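Local coordinates for protein WipB (Legionella pneumophila, PDB 5NNY) that is a translocated Ser/Thr phosphatase effector that targets the lysosomal nutrient-sensing machinery of the host, represented here by its phosphatase domain, at residues N20-R24 / Q25-A29; R101-I104 / D105-L109; A210-L214 / N215-G219. All blocks are in the same frame, centred on the assembly; numbering follows the deposited sequence.

Overall arrangement
The three contacts illustrate how a phosphoesterase fold handles the ends of its helices. Contact 1 terminates helix 15-24, contact 2 leads into helix 105-117 and contact 3 into helix 214-224. Contacts 1 and 3 pack on the mixed sheet, through strands 6-8 and 190-198, whereas contact 2 packs against helices. Contacts 1 and 2 are the closer pair, without touching: centres 18 Å apart, nearest atoms about 8 Å. Contact 3 lies 32 Å from contact 1 and 30 Å from contact 2 between centres, across the chain's centre from the latter. R101-G102 and A210-G211 belong to sequences resembling the metal-site loops of calcineurin-like phosphatases, so contacts 2 and 3 probably include the ends of such loops.

Contact 1: residues N20-R24 / Q25-A29; sequences NILVR and QGIIA
The carbonyl oxygen of L22 is gripped by two successive backbone amides, I27 N at 2.9 Å and I28 N at 3.2 Å. The first bond, together with G26 N to V23 O at 3.1 Å, defines a Schellman motif, the classic way to end a helix, here closing helix 15-24. G26 is its C-prime residue, and its positive phi of 69° turns the chain out of the helix and back beside the last turn. The two donors reach L22 O from different directions: I27 N lies almost in line with the carbonyl bond, whereas I28 N sits well above the carbonyl plane. One further bond of the helical kind, Q25 N to I21 O at 2.9 Å, comes just before the reversal.

Apolar side chains pack alongside these bonds. I28 holds its CG1 between its own backbone N and carbonyl carbon (chi1 66°), and its extended CG1-CD1 arm comes back against the helix. CD1 rests on L22 CB at 3.6 Å, while CG1 touches V23 CG2 at 3.7 Å, the valine and isoleucine crossing at about a right angle. On L22 it is the CD2 methyl that reaches I27, meeting the CB and CG2 of that residue. I21 and Q25 run side by side, with methyl and methylene in loose contact.

Beyond the turn, the chain enters strand 28-29, which pairs antiparallel with strand 83-84, and M8 of strand 6-8 packs against I21 and L22. K89 bonds to Q25 O. A water donates to both V23 O and I28 O, the latter at 2.6 Å, so that V23 O receives this water as well as the amide of G26.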
loop_
_atom_site.group_PDB
_atom_site.type_symbol
_atom_site.label_atom_id
_atom_site.label_comp_id
_atom_site.label_asym_id
_atom_site.label_seq_id
_atom_site.Cartn_x
_atom_site.Cartn_y
_atom_site.Cartn_z
ATOM N N ASN A 20 -5.776 7.194 13.653
ATOM C CA ASN A 20 -5.335 8.363 14.409
ATOM C C ASN A 20 -4.946 9.505 13.478
ATOM O O ASN A 20 -5.359 10.658 13.682
ATOM C CB ASN A 20 -4.165 7.980 15.312
ATOM C CG ASN A 20 -4.018 8.910 16.496
ATOM O OD1 ASN A 20 -5.004 9.445 17.018
ATOM N ND2 ASN A 20 -2.783 9.095 16.946
ATOM N N ILE A 21 -4.164 9.201 12.442
ATOM C CA ILE A 21 -3.725 10.247 11.527
ATOM C C ILE A 21 -4.919 10.848 10.799
ATOM O O ILE A 21 -5.037 12.079 10.681
ATOM C CB ILE A 21 -2.672 9.696 10.549
ATOM C CG1 ILE A 21 -1.440 9.204 11.307
ATOM C CG2 ILE A 21 -2.252 10.767 9.551
ATOM C CD1 ILE A 21 -0.510 8.343 10.444
ATOM N N LEU A 22 -5.843 9.996 10.338
ATOM C CA LEU A 22 -7.030 10.474 9.636
ATOM C C LEU A 22 -7.862 11.406 10.513
ATOM O O LEU A 22 -8.434 12.376 10.014
ATOM C CB LEU A 22 -7.872 9.284 9.164
ATOM C CG LEU A 22 -7.292 8.448 8.032
ATOM C CD1 LEU A 22 -8.043 7.132 7.911
ATOM C CD2 LEU A 22 -7.360 9.229 6.716
ATOM N N VAL A 23 -7.937 11.132 11.820
ATOM C CA VAL A 23 -8.677 12.008 12.729
ATOM C C VAL A 23 -7.914 13.310 12.969
ATOM O O VAL A 23 -8.478 14.411 12.868
ATOM C CB VAL A 23 -8.975 11.282 14.055
ATOM C CG1 VAL A 23 -9.612 12.249 15.049
ATOM C CG2 VAL A 23 -9.881 10.082 13.825
ATOM N N ARG A 24 -6.624 13.202 13.307
ATOM C CA ARG A 24 -5.829 14.370 13.673
ATOM C C ARG A 24 -5.620 15.311 12.493
ATOM O O ARG A 24 -5.370 16.501 12.692
ATOM C CB ARG A 24 -4.475 13.925 14.237
ATOM C CG ARG A 24 -4.572 13.267 15.602
ATOM C CD ARG A 24 -3.215 12.781 16.117
ATOM N NE ARG A 24 -2.201 13.834 16.173
ATOM C CZ ARG A 24 -2.067 14.688 17.185
ATOM N NH1 ARG A 24 -2.895 14.628 18.223
ATOM N NH2 ARG A 24 -1.114 15.607 17.155
ATOM N N GLN A 25 -5.698 14.800 11.269
ATOM C CA GLN A 25 -5.507 15.617 10.082
ATOM C C GLN A 25 -6.822 16.090 9.483
ATOM O O GLN A 25 -6.820 16.631 8.374
ATOM C CB GLN A 25 -4.693 14.846 9.032
ATOM C CG GLN A 25 -3.210 14.720 9.373
ATOM C CD GLN A 25 -2.550 16.072 9.546
ATOM O OE1 GLN A 25 -2.717 16.963 8.719
ATOM N NE2 GLN A 25 -1.802 16.232 10.631
ATOM N N GLY A 26 -7.938 15.904 10.188
ATOM C CA GLY A 26 -9.210 16.414 9.725
ATOM C C GLY A 26 -9.780 15.747 8.496
ATOM O O GLY A 26 -10.556 16.373 7.766
ATOM N N ILE A 27 -9.425 14.486 8.240
ATOM C CA ILE A 27 -10.078 13.773 7.150
ATOM C C ILE A 27 -11.391 13.152 7.610
ATOM O O ILE A 27 -12.366 13.116 6.853
ATOM C CB ILE A 27 -9.145 12.704 6.557
ATOM C CG1 ILE A 27 -7.799 13.315 6.187
ATOM C CG2 ILE A 27 -9.817 12.045 5.345
ATOM C CD1 ILE A 27 -7.911 14.290 5.046
ATOM N N ILE A 28 -11.431 12.587 8.822
ATOM C CA ILE A 28 -12.611 11.859 9.274
ATOM C C ILE A 28 -13.031 12.356 10.643
ATOM O O ILE A 28 -12.222 12.846 11.436
ATOM C CB ILE A 28 -12.404 10.327 9.343
ATOM C CG1 ILE A 28 -11.373 9.990 10.410
ATOM C CG2 ILE A 28 -12.017 9.764 7.986
ATOM C CD1 ILE A 28 -11.127 8.486 10.569
ATOM N N ALA A 29 -14.318 12.186 10.916
ATOM C CA ALA A 29 -14.890 12.400 12.236
ATOM C C ALA A 29 -15.394 11.076 12.791
ATOM O O ALA A 29 -16.008 10.278 12.077
ATOM C CB ALA A 29 -16.028 13.422 12.196
HETATM O O HOH W 1 -11.424 15.053 12.605
#

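Contact 2: residues R101-I104 / D105-L109; sequences RGVI and DYFIL
Apolar contact between I104 and F107 dominates the entry to helix 105-117. The CG2 methyl of I104 stands over the centre of the F107 ring, 3.4 Å from its centroid and only 10° off the ring normal, a close CH-pi contact. With CG1 of I104 anti to its backbone N (chi1 -169°), CG2 falls between that N and the carbonyl carbon, and this is the branch over the ring. V103 CG1 adds a looser touch at F107 CE2, 4.1 Å away, and the ring also meets that of Y75.

Polar contact centres on I104 O. It accepts F107 N at 3.2 Å, from a donor above the carbonyl plane, and a water that bridges to I108 N, 2.5 Å from I104 O and 2.9 Å from I108 N. The neighbouring carboxylate works outward: D105 OD1 bonds to S160 OG and OD2 to the backbone N of V99, tying the first turn to helix 159-169 and the preceding loop. The Y106 hydroxyl is bonded to E177 OE1 and N76 ND2.

The chemistry implies that the water completes a reach the backbone does not make, since I108 N lies 4.3 Å from I104 O, and it satisfies a buried amide of the first turn.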
loop_
_atom_site.group_PDB
_atom_site.type_symbol
_atom_site.label_atom_id
_atom_site.label_comp_id
_atom_site.label_asym_id
_atom_site.label_seq_id
_atom_site.Cartn_x
_atom_site.Cartn_y
_atom_site.Cartn_z
ATOM N N ARG A 101 3.346 -5.968 10.021
ATOM C CA ARG A 101 3.341 -6.402 11.419
ATOM C C ARG A 101 2.003 -6.195 12.128
ATOM O O ARG A 101 1.780 -6.819 13.179
ATOM C CB ARG A 101 4.428 -5.660 12.196
ATOM C CG ARG A 101 5.818 -6.191 11.909
ATOM C CD ARG A 101 6.916 -5.184 12.190
ATOM N NE ARG A 101 8.066 -5.814 12.837
ATOM C CZ ARG A 101 8.955 -6.602 12.232
ATOM N NH1 ARG A 101 9.958 -7.120 12.933
ATOM N NH2 ARG A 101 8.843 -6.883 10.938
ATOM N N GLY A 102 1.122 -5.361 11.584
ATOM C CA GLY A 102 -0.144 -5.066 12.241
ATOM C C GLY A 102 -1.060 -6.282 12.356
ATOM O O GLY A 102 -0.732 -7.405 11.948
ATOM N N VAL A 103 -2.253 -6.038 12.913
ATOM C CA VAL A 103 -3.082 -7.137 13.424
ATOM C C VAL A 103 -3.715 -7.937 12.288
ATOM O O VAL A 103 -3.664 -9.175 12.281
ATOM C CB VAL A 103 -4.151 -6.606 14.395
ATOM C CG1 VAL A 103 -5.097 -7.724 14.764
ATOM C CG2 VAL A 103 -3.505 -6.052 15.632
ATOM N N ILE A 104 -4.417 -7.264 11.376
ATOM C CA ILE A 104 -5.105 -7.971 10.294
ATOM C C ILE A 104 -5.429 -6.987 9.184
ATOM O O ILE A 104 -5.913 -5.879 9.438
ATOM C CB ILE A 104 -6.379 -8.701 10.798
ATOM C CG1 ILE A 104 -6.922 -9.655 9.718
ATOM C CG2 ILE A 104 -7.439 -7.722 11.312
ATOM C CD1 ILE A 104 -7.968 -10.645 10.265
ATOM N N ASP A 105 -5.172 -7.409 7.941
ATOM C CA ASP A 105 -5.334 -6.503 6.804
ATOM C C ASP A 105 -6.776 -6.093 6.582
ATOM O O ASP A 105 -7.018 -5.048 5.971
ATOM C CB ASP A 105 -4.791 -7.126 5.521
ATOM C CG ASP A 105 -3.284 -7.014 5.421
ATOM O OD1 ASP A 105 -2.717 -6.147 6.130
ATOM O OD2 ASP A 105 -2.674 -7.827 4.663
ATOM N N TYR A 106 -7.734 -6.891 7.057
ATOM C CA TYR A 106 -9.142 -6.527 6.926
ATOM C C TYR A 106 -9.415 -5.129 7.464
ATOM O O TYR A 106 -10.243 -4.402 6.911
ATOM C CB TYR A 106 -10.013 -7.540 7.674
ATOM C CG TYR A 106 -11.486 -7.398 7.386
ATOM C CD1 TYR A 106 -12.020 -7.879 6.203
ATOM C CD2 TYR A 106 -12.345 -6.757 8.300
ATOM C CE1 TYR A 106 -13.374 -7.744 5.929
ATOM C CE2 TYR A 106 -13.709 -6.620 8.030
ATOM C CZ TYR A 106 -14.208 -7.122 6.848
ATOM O OH TYR A 106 -15.541 -7.008 6.560
ATOM N N PHE A 107 -8.736 -4.740 8.553
ATOM C CA PHE A 107 -9.052 -3.476 9.218
ATOM C C PHE A 107 -8.756 -2.287 8.315
ATOM O O PHE A 107 -9.592 -1.390 8.153
ATOM C CB PHE A 107 -8.278 -3.356 10.530
ATOM C CG PHE A 107 -8.754 -4.296 11.630
ATOM C CD1 PHE A 107 -10.036 -4.849 11.613
ATOM C CD2 PHE A 107 -7.929 -4.556 12.708
ATOM C CE1 PHE A 107 -10.466 -5.681 12.651
ATOM C CE2 PHE A 107 -8.349 -5.370 13.759
ATOM C CZ PHE A 107 -9.631 -5.936 13.732
ATOM N N ILE A 108 -7.574 -2.276 7.694
ATOM C CA ILE A 108 -7.199 -1.158 6.836
ATOM C C ILE A 108 -7.944 -1.239 5.513
ATOM O O ILE A 108 -8.272 -0.212 4.915
ATOM C CB ILE A 108 -5.665 -1.106 6.660
ATOM C CG1 ILE A 108 -5.055 -0.467 7.914
ATOM C CG2 ILE A 108 -5.250 -0.341 5.396
ATOM C CD1 ILE A 108 -3.619 -0.085 7.838
ATOM N N LEU A 109 -8.276 -2.450 5.058
ATOM C CA LEU A 109 -9.046 -2.570 3.820
ATOM C C LEU A 109 -10.416 -1.915 3.956
ATOM O O LEU A 109 -10.898 -1.257 3.024
ATOM C CB LEU A 109 -9.198 -4.039 3.421
ATOM C CG LEU A 109 -7.963 -4.737 2.846
ATOM C CD1 LEU A 109 -8.243 -6.232 2.618
ATOM C CD2 LEU A 109 -7.538 -4.056 1.545
HETATM O O HOH W 2 -5.188 -3.591 8.788
#

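Contact 3: residues A210-L214 / N215-G219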
loop_
_atom_site.group_PDB
_atom_site.type_symbol
_atom_site.label_atom_id
_atom_site.label_comp_id
_atom_site.label_asym_id
_atom_site.label_seq_id
_atom_site.Cartn_x
_atom_site.Cartn_y
_atom_site.Cartn_z
ATOM N N ALA A 210 10.426 3.988 -1.437
ATOM C CA ALA A 210 11.830 3.809 -1.089
ATOM C C ALA A 210 12.678 4.810 -1.860
ATOM O O ALA A 210 12.195 5.497 -2.759
ATOM C CB ALA A 210 12.305 2.376 -1.396
ATOM N N GLY A 211 13.966 4.866 -1.525
ATOM C CA GLY A 211 14.841 5.870 -2.124
ATOM C C GLY A 211 15.151 5.568 -3.584
ATOM O O GLY A 211 15.684 4.500 -3.917
ATOM N N ILE A 212 14.849 6.521 -4.463
ATOM C CA ILE A 212 15.120 6.416 -5.889
ATOM C C ILE A 212 15.744 7.719 -6.367
ATOM O O ILE A 212 15.887 8.685 -5.611
ATOM C CB ILE A 212 13.850 6.132 -6.699
ATOM C CG1 ILE A 212 12.870 7.299 -6.500
ATOM C CG2 ILE A 212 13.231 4.780 -6.274
ATOM C CD1 ILE A 212 11.736 7.344 -7.511
ATOM N N GLY A 213 16.077 7.747 -7.654
ATOM C CA GLY A 213 16.566 8.960 -8.276
ATOM C C GLY A 213 15.894 9.152 -9.613
ATOM O O GLY A 213 15.005 8.372 -9.978
ATOM N N LEU A 214 16.313 10.181 -10.357
ATOM C CA LEU A 214 15.842 10.346 -11.731
ATOM C C LEU A 214 16.170 9.139 -12.604
ATOM O O LEU A 214 15.469 8.884 -13.591
ATOM C CB LEU A 214 16.447 11.614 -12.346
ATOM C CG LEU A 214 16.094 12.944 -11.688
ATOM C CD1 LEU A 214 16.919 14.089 -12.312
ATOM C CD2 LEU A 214 14.612 13.231 -11.833
ATOM N N ASN A 215 17.232 8.395 -12.275
ATOM C CA ASN A 215 17.588 7.235 -13.083
ATOM C C ASN A 215 16.494 6.173 -13.019
ATOM O O ASN A 215 16.217 5.504 -14.017
ATOM C CB ASN A 215 18.929 6.657 -12.625
ATOM C CG ASN A 215 19.025 6.511 -11.116
ATOM O OD1 ASN A 215 18.776 7.460 -10.370
ATOM N ND2 ASN A 215 19.380 5.302 -10.652
ATOM N N HIS A 216 15.869 6.001 -11.850
ATOM C CA HIS A 216 14.760 5.049 -11.737
ATOM C C HIS A 216 13.575 5.480 -12.591
ATOM O O HIS A 216 12.922 4.650 -13.233
ATOM C CB HIS A 216 14.309 4.907 -10.277
ATOM C CG HIS A 216 15.303 4.233 -9.393
ATOM N ND1 HIS A 216 16.320 4.911 -8.755
ATOM C CD2 HIS A 216 15.442 2.930 -9.044
ATOM C CE1 HIS A 216 17.038 4.058 -8.045
ATOM N NE2 HIS A 216 16.523 2.850 -8.200
ATOM N N ILE A 217 13.255 6.773 -12.578
ATOM C CA ILE A 217 12.119 7.264 -13.355
ATOM C C ILE A 217 12.379 7.072 -14.842
ATOM O O ILE A 217 11.488 6.673 -15.602
ATOM C CB ILE A 217 11.841 8.739 -12.989
ATOM C CG1 ILE A 217 11.610 8.844 -11.490
ATOM C CG2 ILE A 217 10.656 9.301 -13.781
ATOM C CD1 ILE A 217 11.506 10.278 -10.985
ATOM N N ARG A 218 13.617 7.305 -15.274
ATOM C CA ARG A 218 13.969 7.043 -16.665
ATOM C C ARG A 218 13.826 5.564 -16.996
ATOM O O ARG A 218 13.339 5.202 -18.073
ATOM C CB ARG A 218 15.397 7.535 -16.938
ATOM C CG ARG A 218 15.853 7.375 -18.387
ATOM C CD ARG A 218 17.334 7.716 -18.552
ATOM N NE ARG A 218 17.589 9.132 -18.302
ATOM C CZ ARG A 218 17.541 10.066 -19.246
ATOM N NH1 ARG A 218 17.256 9.723 -20.496
ATOM N NH2 ARG A 218 17.775 11.336 -18.944
ATOM N N GLY A 219 14.253 4.690 -16.084
ATOM C CA GLY A 219 14.089 3.266 -16.313
ATOM C C GLY A 219 12.629 2.854 -16.381
ATOM O O GLY A 219 12.258 1.992 -17.181
#
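I212 lies over one face of the H216 imidazole, the two side chains crossing obliquely at the start of helix 214-224. The isoleucine CG2 is 3.9 Å from the ring centroid, 14° off the normal, in a CH-pi contact displaced toward the rim; CB of I212 is closer still to one corner, 3.4 Å from H216 ND1. That nitrogen accepts G213 N at 3.1 Å, from a donor 28° out of the ring plane. At its other nitrogen, NE2, the ring bonds to R288 O, so its rotation is fixed from two ends.

G213 occupies the N-cap position. Its O takes a weak bond from H216 N, whereas R218 N to L214 O, at 3.0 Å, is a regular helical bond. N215 folds its side chain back (chi1 47°), which brings OD1 to 3.4 Å from G213 CA; its amide is held from outside by Y290 O and I294 N. I217 and L214 bring their CD1 and CD2 methyls loosely together beside the cap.

Because one imidazole nitrogen accepts an amide and the other faces a carbonyl, the ring is probably neutral with its proton on NE2, joining the helix start to the loop holding R288.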